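Local coordinates for protein PLP-Dependent L-Arginine Hydroxylase MppP (Streptomyces wadayamensis, PDB 5BK7) that binds pyridoxal 5'-phosphate and L-arginine and acts as a PLP-dependent oxidase with an aminotransferase-type fold, at residues Gly210-Val215 with Ser236-Leu241. The protein carries 1 engineered substitution. Numbering follows the deposited sequence.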
ATOM      1  N   GLY A 210     -29.896  -6.248   0.807  1.00 31.89           N
ATOM      2  CA  GLY A 210     -29.602  -6.707  -0.532  1.00 39.37           C
ATOM      3  C   GLY A 210     -29.236  -5.638  -1.528  1.00 36.99           C
ATOM      4  O   GLY A 210     -29.475  -5.829  -2.719  1.00 31.90           O
ATOM      5  N   CYS A 211     -28.681  -4.512  -1.072  1.00 38.04           N
ATOM      6  CA  CYS A 211     -28.105  -3.481  -1.932  1.00 35.43           C
ATOM      7  C   CYS A 211     -26.713  -3.922  -2.400  1.00 28.25           C
ATOM      8  O   CYS A 211     -26.130  -4.862  -1.860  1.00 28.18           O
ATOM      9  CB  CYS A 211     -28.018  -2.129  -1.187  1.00 35.46           C
ATOM     10  SG  CYS A 211     -26.968  -2.078   0.240  1.00 85.51           S
ATOM     11  N   ARG A 212     -26.203  -3.271  -3.451  1.00 33.03           N
ATOM     12  CA  ARG A 212     -24.779  -3.370  -3.770  1.00 27.11           C
ATOM     13  C   ARG A 212     -23.982  -2.632  -2.697  1.00 27.89           C
ATOM     14  O   ARG A 212     -24.262  -1.447  -2.445  1.00 27.74           O
ATOM     15  CB  ARG A 212     -24.504  -2.745  -5.128  1.00 30.92           C
ATOM     16  CG  ARG A 212     -25.165  -3.450  -6.337  1.00 27.62           C
ATOM     17  CD  ARG A 212     -24.402  -3.158  -7.601  1.00 34.26           C
ATOM     18  NE  ARG A 212     -24.606  -1.806  -8.121  1.00 28.50           N
ATOM     19  CZ  ARG A 212     -23.689  -1.077  -8.762  1.00 43.16           C
ATOM     20  NH1 ARG A 212     -24.017   0.142  -9.172  1.00 40.85           N
ATOM     21  NH2 ARG A 212     -22.446  -1.527  -8.964  1.00 40.34           N
ATOM     22  N   TRP A 213     -23.008  -3.302  -2.040  1.00 23.00           N
ATOM     23  CA  TRP A 213     -22.285  -2.643  -0.955  1.00 26.72           C
ATOM     24  C   TRP A 213     -20.794  -2.989  -0.925  1.00 22.62           C
ATOM     25  O   TRP A 213     -20.361  -4.090  -1.290  1.00 25.80           O
ATOM     26  CB  TRP A 213     -22.902  -2.969   0.450  1.00 25.87           C
ATOM     27  CG  TRP A 213     -22.925  -4.408   0.841  1.00 23.14           C
ATOM     28  CD1 TRP A 213     -23.975  -5.237   0.727  1.00 23.86           C
ATOM     29  CD2 TRP A 213     -21.842  -5.195   1.404  1.00 27.51           C
ATOM     30  NE1 TRP A 213     -23.642  -6.497   1.181  1.00 27.39           N
ATOM     31  CE2 TRP A 213     -22.336  -6.511   1.585  1.00 24.98           C
ATOM     32  CE3 TRP A 213     -20.517  -4.916   1.775  1.00 21.32           C
ATOM     33  CZ2 TRP A 213     -21.568  -7.547   2.157  1.00 23.39           C
ATOM     34  CZ3 TRP A 213     -19.741  -5.952   2.309  1.00 22.55           C
ATOM     35  CH2 TRP A 213     -20.272  -7.260   2.483  1.00 22.73           C
ATOM     36  N   VAL A 214     -20.034  -2.035  -0.392  1.00 20.74           N
ATOM     37  CA  VAL A 214     -18.620  -2.168  -0.052  1.00 23.99           C
ATOM     38  C   VAL A 214     -18.391  -1.507   1.302  1.00 23.68           C
ATOM     39  O   VAL A 214     -18.835  -0.374   1.530  1.00 22.67           O
ATOM     40  CB  VAL A 214     -17.696  -1.481  -1.079  1.00 25.59           C
ATOM     41  CG1 VAL A 214     -16.166  -1.547  -0.571  1.00 27.58           C
ATOM     42  CG2 VAL A 214     -17.884  -2.093  -2.425  1.00 34.25           C
ATOM     43  N   VAL A 215     -17.616  -2.178   2.157  1.00 19.52           N
ATOM     44  CA  VAL A 215     -17.091  -1.603   3.386  1.00 21.67           C
ATOM     45  C   VAL A 215     -15.568  -1.675   3.365  1.00 19.58           C
ATOM     46  O   VAL A 215     -14.987  -2.698   2.978  1.00 25.54           O
ATOM     47  CB  VAL A 215     -17.659  -2.334   4.628  1.00 15.71           C
ATOM     48  CG1 VAL A 215     -17.194  -1.690   5.883  1.00 16.54           C
ATOM     49  CG2 VAL A 215     -19.191  -2.377   4.572  1.00 22.16           C
ATOM     50  N   SER A 236     -20.049  -6.832  -1.545  1.00 25.20           N
ATOM     51  CA  SER A 236     -21.174  -7.712  -1.795  1.00 29.76           C
ATOM     52  C   SER A 236     -20.917  -8.572  -3.039  1.00 31.49           C
ATOM     53  O   SER A 236     -20.230  -8.160  -3.979  1.00 28.57           O
ATOM     54  CB  SER A 236     -22.460  -6.867  -1.959  1.00 27.59           C
ATOM     55  OG  SER A 236     -22.541  -6.212  -3.220  1.00 25.96           O
ATOM     56  N   GLU A 237     -21.491  -9.770  -3.060  1.00 31.41           N
ATOM     57  CA  GLU A 237     -21.216 -10.663  -4.185  1.00 30.97           C
ATOM     58  C   GLU A 237     -21.624 -10.040  -5.519  1.00 35.24           C
ATOM     59  O   GLU A 237     -21.016 -10.329  -6.553  1.00 39.73           O
ATOM     60  CB  GLU A 237     -21.938 -11.987  -4.005  1.00 33.24           C
ATOM     61  CG  GLU A 237     -21.487 -12.886  -2.889  1.00 49.66           C
ATOM     62  CD  GLU A 237     -22.524 -13.968  -2.601  1.00 50.81           C
ATOM     63  OE1 GLU A 237     -23.672 -13.612  -2.213  1.00 48.60           O
ATOM     64  OE2 GLU A 237     -22.198 -15.163  -2.784  1.00 58.38           O
ATOM     65  N   ASP A 238     -22.648  -9.189  -5.525  1.00 36.85           N
ATOM     66  CA  ASP A 238     -23.125  -8.550  -6.743  1.00 43.19           C
ATOM     67  C   ASP A 238     -22.545  -7.155  -6.935  1.00 46.44           C
ATOM     68  O   ASP A 238     -23.175  -6.307  -7.570  1.00 40.76           O
ATOM     69  CB  ASP A 238     -24.653  -8.487  -6.732  1.00 62.79           C
ATOM     70  CG  ASP A 238     -25.229  -7.662  -5.542  1.00 41.87           C
ATOM     71  OD1 ASP A 238     -24.471  -7.316  -4.597  1.00 32.97           O
ATOM     72  OD2 ASP A 238     -26.453  -7.381  -5.558  1.00 35.54           O
ATOM     73  N   ILE A 239     -21.355  -6.879  -6.407  1.00 44.27           N
ATOM     74  CA  ILE A 239     -20.923  -5.483  -6.333  1.00 35.10           C
ATOM     75  C   ILE A 239     -20.866  -4.872  -7.725  1.00 32.98           C
ATOM     76  O   ILE A 239     -21.228  -3.704  -7.914  1.00 31.36           O
ATOM     77  CB  ILE A 239     -19.578  -5.355  -5.598  1.00 31.42           C
ATOM     78  CG1 ILE A 239     -19.117  -3.885  -5.573  1.00 31.35           C
ATOM     79  CG2 ILE A 239     -18.535  -6.228  -6.253  1.00 32.35           C
ATOM     80  CD1 ILE A 239     -20.082  -2.918  -4.829  1.00 30.27           C
ATOM     81  N   GLY A 240     -20.406  -5.640  -8.715  1.00 37.08           N
ATOM     82  CA  GLY A 240     -20.416  -5.162 -10.086  1.00 45.11           C
ATOM     83  C   GLY A 240     -19.460  -4.025 -10.359  1.00 38.40           C
ATOM     84  O   GLY A 240     -19.717  -3.202 -11.246  1.00 36.76           O
ATOM     85  N   LEU A 241     -18.389  -3.925  -9.574  1.00 33.75           N
ATOM     86  CA  LEU A 241     -17.267  -3.027  -9.729  1.00 26.39           C
ATOM     87  C   LEU A 241     -16.016  -3.895  -9.832  1.00 29.59           C
ATOM     88  O   LEU A 241     -15.951  -4.951  -9.182  1.00 30.15           O
ATOM     89  CB  LEU A 241     -17.158  -2.081  -8.532  1.00 39.26           C
ATOM     90  CG  LEU A 241     -17.834  -0.706  -8.340  1.00 39.82           C
ATOM     91  CD1 LEU A 241     -18.962  -0.331  -9.313  1.00 33.76           C
ATOM     92  CD2 LEU A 241     -18.291  -0.579  -6.910  1.00 68.02           C
TER
HETATM   93  O   HOH W   1     -26.025  -7.594  -2.447  1.00 35.72           O
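W213 and R212, at the start of strand 212-218, are hydrogen-bonded to and packed against S236 and I239 in a strand-to-loop contact; S236-I239 is a type I beta turn just after the antiparallel neighbour, strand 231-235. The V214 side chain is about 12 Å from the bound PLP-arginine adduct. The S236 amide donates to the W213 carbonyl (N to O 2.8 Å). The return bond is made by a side chain: the W213 amide reaches S236 OG at 3.2 Å, nearly straight (168°). With OG held between its own backbone N and carbonyl carbon (chi1 76°), this hydroxyl donates to D238 OD1, 2.6 Å from OG. The same OD1 also accepts a hydrogen bond from a water that donates to the C211 carbonyl. S236 CB lies over one face of the W213 indole in a CH-pi contact, 3.4 Å from the centroid of the five-membered ring. A bend at chi3 (-75°) turns the R212 guanidinium so that NH2 donates in its plane to the I239 carbonyl (NH2 to O 2.7 Å), while NH1 hydrogen-bonds to the G182 carbonyl. I239 CD1 presses against V214 CG2 at 3.4 Å, tight for two carbons. S236 thus carries the pairing one residue past strand 231-235, OG standing in for a backbone carbonyl. The turn's own I239 N to S236 O bond is weak; much of its grip on the strand comes from the S236 and R212 side chains and the D238 water bridge.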